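Local coordinates for protein crustacyanin-C1 subunit (PDB 1I4U) that binds the carotenoid astaxanthin as one of the lipocalin subunits of crustacyanin, the pigment complex that gives the lobster carapace its blue colour, at residues P9-S14 and C121-F126; N27-A32 and Y56-K61; E49-N54 and T68-D73; Y115-S120 and K148-A153. All blocks are in the same frame, centred on the assembly; numbering follows the deposited sequence.

Contact 1: residues P9-S14 and C121-F126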
# COMPACT_ATOMS: atom_id res chain seq x y z
N PRO A 9 16.86 9.38 -0.42
CA PRO A 9 17.79 8.53 0.34
C PRO A 9 17.46 8.48 1.83
O PRO A 9 16.96 9.44 2.39
CB PRO A 9 19.14 9.23 0.16
CG PRO A 9 18.96 9.91 -1.17
CD PRO A 9 17.55 10.44 -1.18
N GLY A 10 17.83 7.31 2.38
CA GLY A 10 17.76 7.01 3.78
C GLY A 10 16.41 6.42 4.16
O GLY A 10 15.59 6.13 3.32
N LYS A 11 16.21 6.22 5.44
CA LYS A 11 15.02 5.62 6.00
C LYS A 11 13.97 6.66 6.40
O LYS A 11 14.24 7.83 6.61
CB LYS A 11 15.37 4.76 7.21
CG LYS A 11 14.84 5.23 8.54
CD LYS A 11 15.67 6.32 9.20
CE LYS A 11 15.22 6.70 10.60
NZ LYS A 11 16.38 6.96 11.51
N CYS A 12 12.75 6.13 6.52
CA CYS A 12 11.68 6.97 7.07
C CYS A 12 12.05 7.50 8.45
O CYS A 12 12.63 6.83 9.31
CB CYS A 12 10.40 6.14 7.14
SG CYS A 12 9.58 5.72 5.56
N ALA A 13 11.71 8.76 8.70
CA ALA A 13 11.94 9.50 9.94
C ALA A 13 11.19 8.87 11.10
O ALA A 13 10.21 8.13 10.85
CB ALA A 13 11.51 10.96 9.80
N SER A 14 11.67 9.18 12.30
CA SER A 14 11.11 8.73 13.55
C SER A 14 9.64 9.05 13.75
O SER A 14 8.82 8.11 13.84
CB SER A 14 11.89 9.33 14.74
OG SER A 14 11.19 9.06 15.93
N CYS A 121 4.79 7.37 4.99
CA CYS A 121 6.16 7.05 4.54
C CYS A 121 6.28 5.55 4.36
O CYS A 121 5.66 4.78 5.10
CB CYS A 121 7.19 7.56 5.54
SG CYS A 121 8.90 7.54 4.98
N ILE A 122 7.05 5.16 3.36
CA ILE A 122 7.37 3.76 3.09
C ILE A 122 8.86 3.61 2.91
O ILE A 122 9.42 4.37 2.12
CB ILE A 122 6.59 3.25 1.88
CG1 ILE A 122 6.79 1.79 1.50
CG2 ILE A 122 6.84 4.06 0.63
CD1 ILE A 122 6.35 0.78 2.55
N ASP A 123 9.45 2.61 3.59
CA ASP A 123 10.82 2.24 3.32
C ASP A 123 10.93 1.20 2.21
O ASP A 123 10.21 0.22 2.13
CB ASP A 123 11.43 1.64 4.58
CG ASP A 123 11.72 2.70 5.61
OD1 ASP A 123 12.51 3.59 5.32
OD2 ASP A 123 11.13 2.59 6.68
N TYR A 124 11.90 1.38 1.34
CA TYR A 124 12.21 0.43 0.30
C TYR A 124 13.39 -0.45 0.75
O TYR A 124 14.03 -0.18 1.77
CB TYR A 124 12.58 1.12 -1.02
CG TYR A 124 11.50 2.00 -1.59
CD1 TYR A 124 10.28 1.45 -1.96
CD2 TYR A 124 11.68 3.38 -1.73
CE1 TYR A 124 9.29 2.27 -2.48
CE2 TYR A 124 10.68 4.17 -2.25
CZ TYR A 124 9.48 3.61 -2.62
OH TYR A 124 8.47 4.40 -3.16
N ASN A 125 13.67 -1.48 -0.03
CA ASN A 125 14.74 -2.42 0.25
C ASN A 125 16.09 -1.94 -0.28
O ASN A 125 17.09 -2.64 -0.07
CB ASN A 125 14.43 -3.80 -0.27
CG ASN A 125 14.17 -3.85 -1.77
OD1 ASN A 125 14.60 -2.96 -2.50
ND2 ASN A 125 13.56 -4.93 -2.20
N PHE A 126 16.18 -0.78 -0.92
CA PHE A 126 17.42 -0.30 -1.50
C PHE A 126 17.90 1.02 -0.91
O PHE A 126 18.62 1.78 -1.60
CB PHE A 126 17.28 -0.20 -3.02
CG PHE A 126 16.15 0.70 -3.52
CD1 PHE A 126 16.41 2.05 -3.73
CD2 PHE A 126 14.87 0.26 -3.76
CE1 PHE A 126 15.44 2.92 -4.16
CE2 PHE A 126 13.88 1.14 -4.21
CZ PHE A 126 14.16 2.47 -4.39

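Contact 2: residues N27-A32 and Y56-K61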
# COMPACT_ATOMS: atom_id res chain seq x y z
N ASN A 27 -10.52 11.96 20.11
CA ASN A 27 -11.00 13.10 19.33
C ASN A 27 -11.51 12.69 17.98
O ASN A 27 -11.63 13.55 17.09
CB ASN A 27 -9.90 14.17 19.21
CG ASN A 27 -9.78 14.95 20.50
OD1 ASN A 27 -10.77 15.49 21.05
ND2 ASN A 27 -8.58 15.06 21.05
N ARG A 28 -11.81 11.41 17.76
CA ARG A 28 -12.10 10.98 16.38
C ARG A 28 -13.29 11.72 15.82
O ARG A 28 -13.34 12.08 14.65
CB ARG A 28 -12.35 9.48 16.36
CG ARG A 28 -11.18 8.60 16.79
CD ARG A 28 -9.94 8.83 15.95
NE ARG A 28 -8.90 7.85 16.37
CZ ARG A 28 -7.67 7.93 15.92
NH1 ARG A 28 -7.35 8.91 15.08
NH2 ARG A 28 -6.76 7.05 16.30
N ASN A 29 -14.30 11.97 16.65
CA ASN A 29 -15.51 12.61 16.14
C ASN A 29 -15.17 14.01 15.69
O ASN A 29 -15.74 14.56 14.75
CB ASN A 29 -16.54 12.58 17.25
CG ASN A 29 -17.36 11.30 17.28
OD1 ASN A 29 -18.16 11.06 16.37
ND2 ASN A 29 -17.20 10.48 18.32
N SER A 30 -14.23 14.65 16.39
CA SER A 30 -13.86 16.00 15.98
C SER A 30 -13.06 16.04 14.68
O SER A 30 -12.93 17.12 14.11
CB SER A 30 -13.08 16.69 17.10
OG SER A 30 -13.92 16.93 18.24
N TYR A 31 -12.50 14.93 14.27
CA TYR A 31 -11.78 14.82 13.01
C TYR A 31 -12.68 14.52 11.82
O TYR A 31 -12.29 14.64 10.66
CB TYR A 31 -10.67 13.76 13.13
CG TYR A 31 -9.65 13.83 12.02
CD1 TYR A 31 -8.68 14.82 11.91
CD2 TYR A 31 -9.67 12.83 11.04
CE1 TYR A 31 -7.77 14.85 10.89
CE2 TYR A 31 -8.73 12.88 10.02
CZ TYR A 31 -7.79 13.87 9.93
OH TYR A 31 -6.89 13.88 8.88
N ALA A 32 -13.91 14.13 12.14
CA ALA A 32 -14.88 13.80 11.07
C ALA A 32 -15.35 15.09 10.38
O ALA A 32 -14.98 16.19 10.74
CB ALA A 32 -16.01 12.99 11.61
N TYR A 56 -15.50 12.70 5.77
CA TYR A 56 -15.27 11.63 6.71
C TYR A 56 -16.47 11.42 7.65
O TYR A 56 -16.97 12.38 8.26
CB TYR A 56 -14.08 11.97 7.59
CG TYR A 56 -12.74 11.96 6.89
CD1 TYR A 56 -12.49 11.83 5.54
CD2 TYR A 56 -11.61 12.02 7.65
CE1 TYR A 56 -11.29 11.80 4.92
CE2 TYR A 56 -10.40 11.99 7.01
CZ TYR A 56 -10.18 11.91 5.70
OH TYR A 56 -8.91 11.85 5.20
N SER A 57 -16.90 10.18 7.81
CA SER A 57 -17.95 9.76 8.74
C SER A 57 -17.34 8.77 9.72
O SER A 57 -16.70 7.80 9.29
CB SER A 57 -19.10 9.12 7.95
OG SER A 57 -19.60 10.10 7.07
N PHE A 58 -17.50 8.99 11.00
CA PHE A 58 -16.91 8.14 12.00
C PHE A 58 -18.01 7.27 12.62
O PHE A 58 -18.99 7.80 13.08
CB PHE A 58 -16.22 8.96 13.09
CG PHE A 58 -15.54 8.12 14.15
CD1 PHE A 58 -14.48 7.32 13.77
CD2 PHE A 58 -15.98 8.14 15.47
CE1 PHE A 58 -13.85 6.53 14.72
CE2 PHE A 58 -15.38 7.35 16.43
CZ PHE A 58 -14.32 6.54 16.03
N ASP A 59 -17.81 5.96 12.59
CA ASP A 59 -18.84 5.04 12.98
C ASP A 59 -18.53 4.43 14.35
O ASP A 59 -19.17 3.44 14.71
CB ASP A 59 -19.03 3.95 11.91
CG ASP A 59 -17.87 3.01 11.74
OD1 ASP A 59 -16.96 2.95 12.61
OD2 ASP A 59 -17.85 2.26 10.71
N GLY A 60 -17.53 4.99 15.03
CA GLY A 60 -17.09 4.54 16.32
C GLY A 60 -15.88 3.64 16.29
O GLY A 60 -15.22 3.45 17.30
N LYS A 61 -15.57 3.05 15.14
CA LYS A 61 -14.39 2.20 14.97
C LYS A 61 -13.53 2.54 13.77
O LYS A 61 -12.35 2.18 13.75
CB LYS A 61 -14.80 0.74 14.76
CG LYS A 61 -15.58 0.11 15.90
CD LYS A 61 -15.15 0.58 17.28
CE LYS A 61 -15.38 -0.52 18.31
NZ LYS A 61 -14.63 -0.24 19.58
O HOH W 1 -6.90 11.78 7.21

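Contact 3: residues E49-N54 and T68-D73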
# COMPACT_ATOMS: atom_id res chain seq x y z
N GLU A 49 -7.23 15.36 -9.00
CA GLU A 49 -6.29 16.45 -9.22
C GLU A 49 -6.72 17.76 -8.56
O GLU A 49 -5.90 18.46 -7.94
CB GLU A 49 -6.11 16.70 -10.71
CG GLU A 49 -5.08 17.78 -10.98
CD GLU A 49 -4.81 18.11 -12.44
OE1 GLU A 49 -5.68 17.80 -13.30
OE2 GLU A 49 -3.77 18.74 -12.76
N LYS A 50 -7.97 18.14 -8.77
CA LYS A 50 -8.46 19.43 -8.38
C LYS A 50 -9.69 19.30 -7.48
O LYS A 50 -10.44 18.30 -7.53
CB LYS A 50 -8.85 20.28 -9.59
CG LYS A 50 -7.77 20.48 -10.61
CD LYS A 50 -8.31 21.25 -11.81
CE LYS A 50 -7.22 21.55 -12.81
NZ LYS A 50 -7.81 22.15 -14.05
N CYS A 51 -9.93 20.30 -6.64
CA CYS A 51 -11.16 20.46 -5.86
C CYS A 51 -11.33 19.34 -4.86
O CYS A 51 -12.44 18.97 -4.51
CB CYS A 51 -12.39 20.56 -6.79
SG CYS A 51 -12.27 21.94 -7.95
N VAL A 52 -10.21 18.80 -4.39
CA VAL A 52 -10.19 17.59 -3.57
C VAL A 52 -10.87 17.83 -2.24
O VAL A 52 -10.41 18.66 -1.44
CB VAL A 52 -8.75 17.13 -3.36
CG1 VAL A 52 -8.73 15.90 -2.48
CG2 VAL A 52 -8.03 16.88 -4.70
N ARG A 53 -11.96 17.11 -2.02
CA ARG A 53 -12.87 17.28 -0.92
C ARG A 53 -13.06 15.90 -0.27
O ARG A 53 -13.55 15.00 -0.92
CB ARG A 53 -14.20 17.81 -1.40
CG ARG A 53 -15.27 18.05 -0.37
CD ARG A 53 -16.61 18.40 -1.02
NE ARG A 53 -17.66 18.78 -0.11
CZ ARG A 53 -18.45 17.97 0.57
NH1 ARG A 53 -18.29 16.66 0.45
NH2 ARG A 53 -19.39 18.49 1.36
N ASN A 54 -12.66 15.78 0.98
CA ASN A 54 -12.67 14.49 1.69
C ASN A 54 -13.68 14.58 2.83
O ASN A 54 -13.52 15.33 3.76
CB ASN A 54 -11.29 14.14 2.20
CG ASN A 54 -10.21 14.17 1.16
OD1 ASN A 54 -10.34 13.45 0.18
ND2 ASN A 54 -9.18 15.01 1.33
N THR A 68 -13.84 13.39 -3.32
CA THR A 68 -14.38 13.82 -4.59
C THR A 68 -13.54 14.99 -5.12
O THR A 68 -12.81 15.67 -4.42
CB THR A 68 -15.86 14.26 -4.48
OG1 THR A 68 -15.93 15.39 -3.60
CG2 THR A 68 -16.73 13.11 -4.00
N GLY A 69 -13.72 15.23 -6.41
CA GLY A 69 -13.08 16.38 -7.07
C GLY A 69 -13.02 16.09 -8.58
O GLY A 69 -13.85 15.33 -9.08
N ILE A 70 -12.07 16.72 -9.24
CA ILE A 70 -11.89 16.60 -10.68
C ILE A 70 -10.66 15.74 -10.93
O ILE A 70 -9.58 16.07 -10.42
CB ILE A 70 -11.72 17.98 -11.37
CG1 ILE A 70 -12.73 19.01 -10.89
CG2 ILE A 70 -11.76 17.80 -12.87
CD1 ILE A 70 -14.12 18.52 -11.13
N ALA A 71 -10.82 14.68 -11.69
CA ALA A 71 -9.76 13.73 -12.05
C ALA A 71 -8.84 14.37 -13.06
O ALA A 71 -9.16 15.45 -13.61
CB ALA A 71 -10.42 12.50 -12.63
N TYR A 72 -7.71 13.72 -13.33
CA TYR A 72 -6.72 14.23 -14.28
C TYR A 72 -7.23 14.32 -15.71
O TYR A 72 -6.70 15.10 -16.51
CB TYR A 72 -5.42 13.40 -14.17
CG TYR A 72 -4.63 13.78 -12.94
CD1 TYR A 72 -4.83 13.15 -11.70
CD2 TYR A 72 -3.68 14.81 -12.97
CE1 TYR A 72 -4.11 13.52 -10.59
CE2 TYR A 72 -2.96 15.19 -11.87
CZ TYR A 72 -3.18 14.53 -10.68
OH TYR A 72 -2.47 14.91 -9.56
N ASP A 73 -8.29 13.61 -16.05
CA ASP A 73 -8.89 13.68 -17.37
C ASP A 73 -9.95 14.78 -17.44
O ASP A 73 -10.61 14.97 -18.47
CB ASP A 73 -9.51 12.36 -17.79
CG ASP A 73 -10.66 11.85 -16.94
OD1 ASP A 73 -11.05 12.50 -15.95
OD2 ASP A 73 -11.14 10.75 -17.31
O HOH W 2 -8.38 18.09 -13.25
O HOH W 3 -5.41 17.16 -15.94
O HOH W 4 -16.51 14.79 -0.97

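Contact 4: residues Y115-S120 and K148-A153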
# COMPACT_ATOMS: atom_id res chain seq x y z
N TYR A 115 -7.06 23.08 10.51
CA TYR A 115 -6.06 22.43 9.67
C TYR A 115 -5.71 21.06 10.18
O TYR A 115 -5.85 20.78 11.35
CB TYR A 115 -4.80 23.35 9.63
CG TYR A 115 -4.02 23.34 10.90
CD1 TYR A 115 -4.41 24.14 11.97
CD2 TYR A 115 -2.92 22.51 11.07
CE1 TYR A 115 -3.71 24.14 13.15
CE2 TYR A 115 -2.23 22.51 12.26
CZ TYR A 115 -2.63 23.32 13.29
OH TYR A 115 -1.97 23.35 14.51
N ALA A 116 -5.07 20.30 9.28
CA ALA A 116 -4.41 19.06 9.61
C ALA A 116 -3.19 18.87 8.71
O ALA A 116 -3.20 19.25 7.52
CB ALA A 116 -5.32 17.85 9.51
N CYS A 117 -2.12 18.34 9.30
CA CYS A 117 -0.87 18.07 8.61
C CYS A 117 -0.70 16.54 8.63
O CYS A 117 -0.55 15.97 9.70
CB CYS A 117 0.30 18.75 9.31
SG CYS A 117 -0.01 20.43 9.97
N LEU A 118 -0.73 15.94 7.44
CA LEU A 118 -0.75 14.47 7.32
C LEU A 118 0.50 13.95 6.65
O LEU A 118 1.07 14.61 5.76
CB LEU A 118 -1.95 14.04 6.50
CG LEU A 118 -3.30 14.66 6.93
CD1 LEU A 118 -4.39 14.12 5.98
CD2 LEU A 118 -3.55 14.44 8.39
N TYR A 119 0.92 12.75 7.06
CA TYR A 119 2.17 12.19 6.59
C TYR A 119 2.09 10.68 6.41
O TYR A 119 1.56 9.98 7.29
CB TYR A 119 3.26 12.53 7.62
CG TYR A 119 4.66 12.08 7.24
CD1 TYR A 119 5.29 12.65 6.16
CD2 TYR A 119 5.34 11.10 7.94
CE1 TYR A 119 6.56 12.30 5.73
CE2 TYR A 119 6.63 10.74 7.54
CZ TYR A 119 7.23 11.33 6.45
OH TYR A 119 8.50 10.95 6.09
N SER A 120 2.65 10.17 5.33
CA SER A 120 2.78 8.75 5.07
C SER A 120 4.21 8.48 4.58
O SER A 120 4.74 9.29 3.82
CB SER A 120 1.81 8.32 3.97
OG SER A 120 1.81 6.94 3.79
N LYS A 148 1.90 27.71 8.09
CA LYS A 148 3.20 27.75 8.74
C LYS A 148 3.33 26.73 9.87
O LYS A 148 4.41 26.20 10.14
CB LYS A 148 3.45 29.14 9.30
CG LYS A 148 3.84 30.27 8.37
CD LYS A 148 3.78 31.60 9.14
CE LYS A 148 4.03 32.86 8.34
NZ LYS A 148 3.02 33.16 7.30
N LYS A 149 2.19 26.44 10.52
CA LYS A 149 2.21 25.38 11.52
C LYS A 149 2.58 24.06 10.88
O LYS A 149 3.43 23.30 11.38
CB LYS A 149 0.90 25.25 12.30
CG LYS A 149 0.68 26.53 13.20
CD LYS A 149 -0.72 26.57 13.74
CE LYS A 149 -1.34 27.99 13.82
NZ LYS A 149 -0.51 28.83 14.71
N CYS A 150 1.93 23.76 9.71
CA CYS A 150 2.31 22.53 9.06
C CYS A 150 3.75 22.60 8.56
O CYS A 150 4.43 21.58 8.68
CB CYS A 150 1.37 22.21 7.91
SG CYS A 150 -0.30 21.67 8.35
N GLU A 151 4.19 23.74 8.04
CA GLU A 151 5.57 23.82 7.55
C GLU A 151 6.53 23.44 8.65
O GLU A 151 7.47 22.69 8.39
CB GLU A 151 5.86 25.20 6.97
CG GLU A 151 7.32 25.27 6.50
CD GLU A 151 7.77 26.66 6.07
OE1 GLU A 151 7.04 27.65 6.28
OE2 GLU A 151 8.87 26.81 5.48
N ALA A 152 6.26 23.98 9.86
CA ALA A 152 7.13 23.70 11.00
C ALA A 152 7.15 22.21 11.30
O ALA A 152 8.18 21.59 11.50
CB ALA A 152 6.72 24.49 12.22
N ALA A 153 5.95 21.62 11.28
CA ALA A 153 5.82 20.20 11.62
C ALA A 153 6.57 19.31 10.65
O ALA A 153 7.22 18.35 11.04
CB ALA A 153 4.36 19.77 11.69

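Contact 1: residues P9-S14 and C121-F126
Cys-12 and Cys-121 are joined by a disulfide, SG to SG 2.0 Å, that ties the loop after strand 7-9 to the far end of strand 115-123. The bond has a chi3 of -96°, close to the perpendicular twist a disulfide prefers. The two cysteines reach it differently: SG of Cys-121 extends anti to its own backbone N (chi1 -168°), whereas SG of Cys-12 lies beside its backbone N. Cys-12 buries the largest share of surface here, with Asp-123 next.

Asp-123 comes up from the same strand end and grips the loop beside the sulfurs. Its OD1 accepts the backbone N-H of Cys-12 at 2.8 Å, an almost straight bond of 164° at the hydrogen. The N-H arrives on the syn side of the carboxylate and only slightly out of its plane. OD1 also lies 3.3 Å from CA of Lys-11, while OD2 lies 3.7 Å from both CB and SG of Cys-12. The carboxylate is thus wedged between the loop backbone and the disulfide.

His-129 of the adjoining strand 128-137 touches both cysteines, and its ND1 is hydrogen-bonded to O of Gly-10. Beyond the strand end, Asn-125 bonds backbone carbonyls of Asn-43 and Gln-46 of the second subunit. One covalent link and one carboxylate acceptor therefore act on the same residue: the disulfide fixes the side chain of Cys-12 and Asp-123 its backbone N-H, pinning an otherwise irregular, largely surface-lying N-terminal loop to the barrel.

Contact 2: residues N27-A32 and Y56-K61
The short, weakly bonded helix 28-31, which leads into the first long strand of the lipocalin barrel, packs here against the end of strand 52-58 and the turn after it. Phe-58 is the main receiving surface. CB of Arg-28 sits over one face of its ring in a CH-pi contact, 3.6 Å from the centroid and 13° off the normal, and CG continues across CZ and CE1. Gly-60 N of the following turn lies over the opposite face, so the ring is sandwiched. Asn-29 comes in at the ring edge, its amide plane perpendicular to the ring and OD1 3.8 Å from CD2 of Phe-58. Carrying CG anti to its backbone N (chi1 -178°), Phe-58 reaches out from the strand to lie beneath the helix.

A second, separate meeting joins two tyrosines. CE2 of Tyr-31 approaches the edge of the Tyr-56 ring, 3.6 Å from its CE2, with the planes inclined at 53°. Both hydroxyls bond one bridging water, 2.7 Å from Tyr-31 OH and 2.8 Å from Tyr-56 OH, which ties the ring ends together. Between the two aromatic sites Ala-32 fills in, its CB 3.5 Å from O of Tyr-56. In the turn, OD1 of Asp-59 accepts from N of Lys-61, forming an Asx turn.

Around this pairing, the guanidinium of Arg-28 makes a cation-pi contact with Trp-21, and Phe-63 of strand 63-68 meets the Phe-58 ring. Ala-32 O is bonded by Arg-138, while Tyr-31 reaches across to Ala-116 and Leu-118 on strand 115-123.

Contact 3: residues E49-N54 and T68-D73
Glu-49 to Arg-53 run antiparallel to Thr-68 to Tyr-72, and backbone hydrogen bonds supply the frame. O of Ile-70 accepts from both Glu-49 N (2.8 Å) and Lys-50 N, the latter bond the straighter, at 168°. Two residues thus face one, a classic beta bulge. Ile-70 N answers by donating to O of Lys-50. Farther along, Arg-53 and Thr-68 form a second hydrogen-bonded pair with bonds in both directions. The chains turn corners at Lys-50 to Cys-51 and at Gly-69, whose CA makes a CA-H...O contact with O of Lys-50, 3.3 Å away; a CB on Gly-69 would clash with that oxygen.

The main side-chain contact is at Tyr-72. CB of Glu-49 stands over the ring centre in a CH-pi contact, 3.5 Å from the centroid and 7° off the normal. CG of Glu-49 stands anti to the backbone N (chi1 -177°) and the chain stays extended beyond it, running on across the ring with the carboxylate nearly flat above CD2 and CE2. On the sheet face of Lys-50 and Ile-70 the side chains touch at CB, while SG of Cys-51, disulfide-bonded to Cys-173, approaches CG1 of Ile-70.

Waters bridge the polar groups. Two donate to OE1 of Glu-49, each at 2.7 Å, and also to the carbonyls of Ala-71 and Tyr-72. A third joins O and NH1 of Arg-53 to OG1 of Thr-68. Arg-53 NH1 also forms a salt bridge with Glu-55, and Thr-68 OG1 bonds Gln-178.

The doubly engaged carbonyl of Ile-70 holds the bulge, and the two waters given to OE1 would probably stabilise the negative charge of Glu-49 above the ring.

Contact 4: residues Y115-S120 and K148-A153
Tyr-115 crosses the aliphatic part of Lys-149 on the helix with its ring and hydroxyl, OH lying 3.5 Å from CD of Lys-149. The two side chains meet at about a right angle, with CB of Lys-149 also near CZ and OH. Tyr-115 takes the less common first torsion, CG between its backbone N and carbonyl carbon (chi1 73°), which turns the ring toward the helix. Its hydroxyl is hydrogen-bonded to Glu-109, which fixes the hydroxyl end of the ring.

Two residues on, Cys-117 of the strand is joined to Cys-150 of the helix, SG to SG 2.1 Å, with a chi3 of -88°. Both sulfurs lie beside their own backbone N. SG of Cys-150 also touches CD2 of Tyr-115 at 3.9 Å, an oblique sulfur-aromatic contact, and SG of Cys-117 lies at the edge of the same ring, in its plane.

The axes of helix segment 148-153 and strand segment 115-120 come within 8.5 Å at 25°, the usual place of the lipocalin helix against the outside of the barrel. Cys-150 further rests on Ile-135 of strand 128-137. No hydrogen bond crosses the contact; a buried covalent bond, flanked by the tyrosine ring, fastens helix to strand.

Overall arrangement
The contacts are spread around one curled antiparallel sheet, the lipocalin barrel. Contacts 2 and 3 share strand 52-58 at its two ends, their centres 23 Å apart; contacts 1 and 4 likewise share strand 115-123, with centres 19 Å apart. Along the chain, contacts 2 and 3 interlock and both lie inside the loop closed by contact 1, whose segments alternate with those of contact 4. Contacts 2 and 4 touch through Tyr-31, whereas contacts 1 and 3 lie on opposite sides of the chain's centre. Three disulfides, one in each of contacts 1, 3 and 4, fasten the N-terminal loop, the helix and the C-terminal segment to a barrel that, as in other lipocalins, probably houses the ligand.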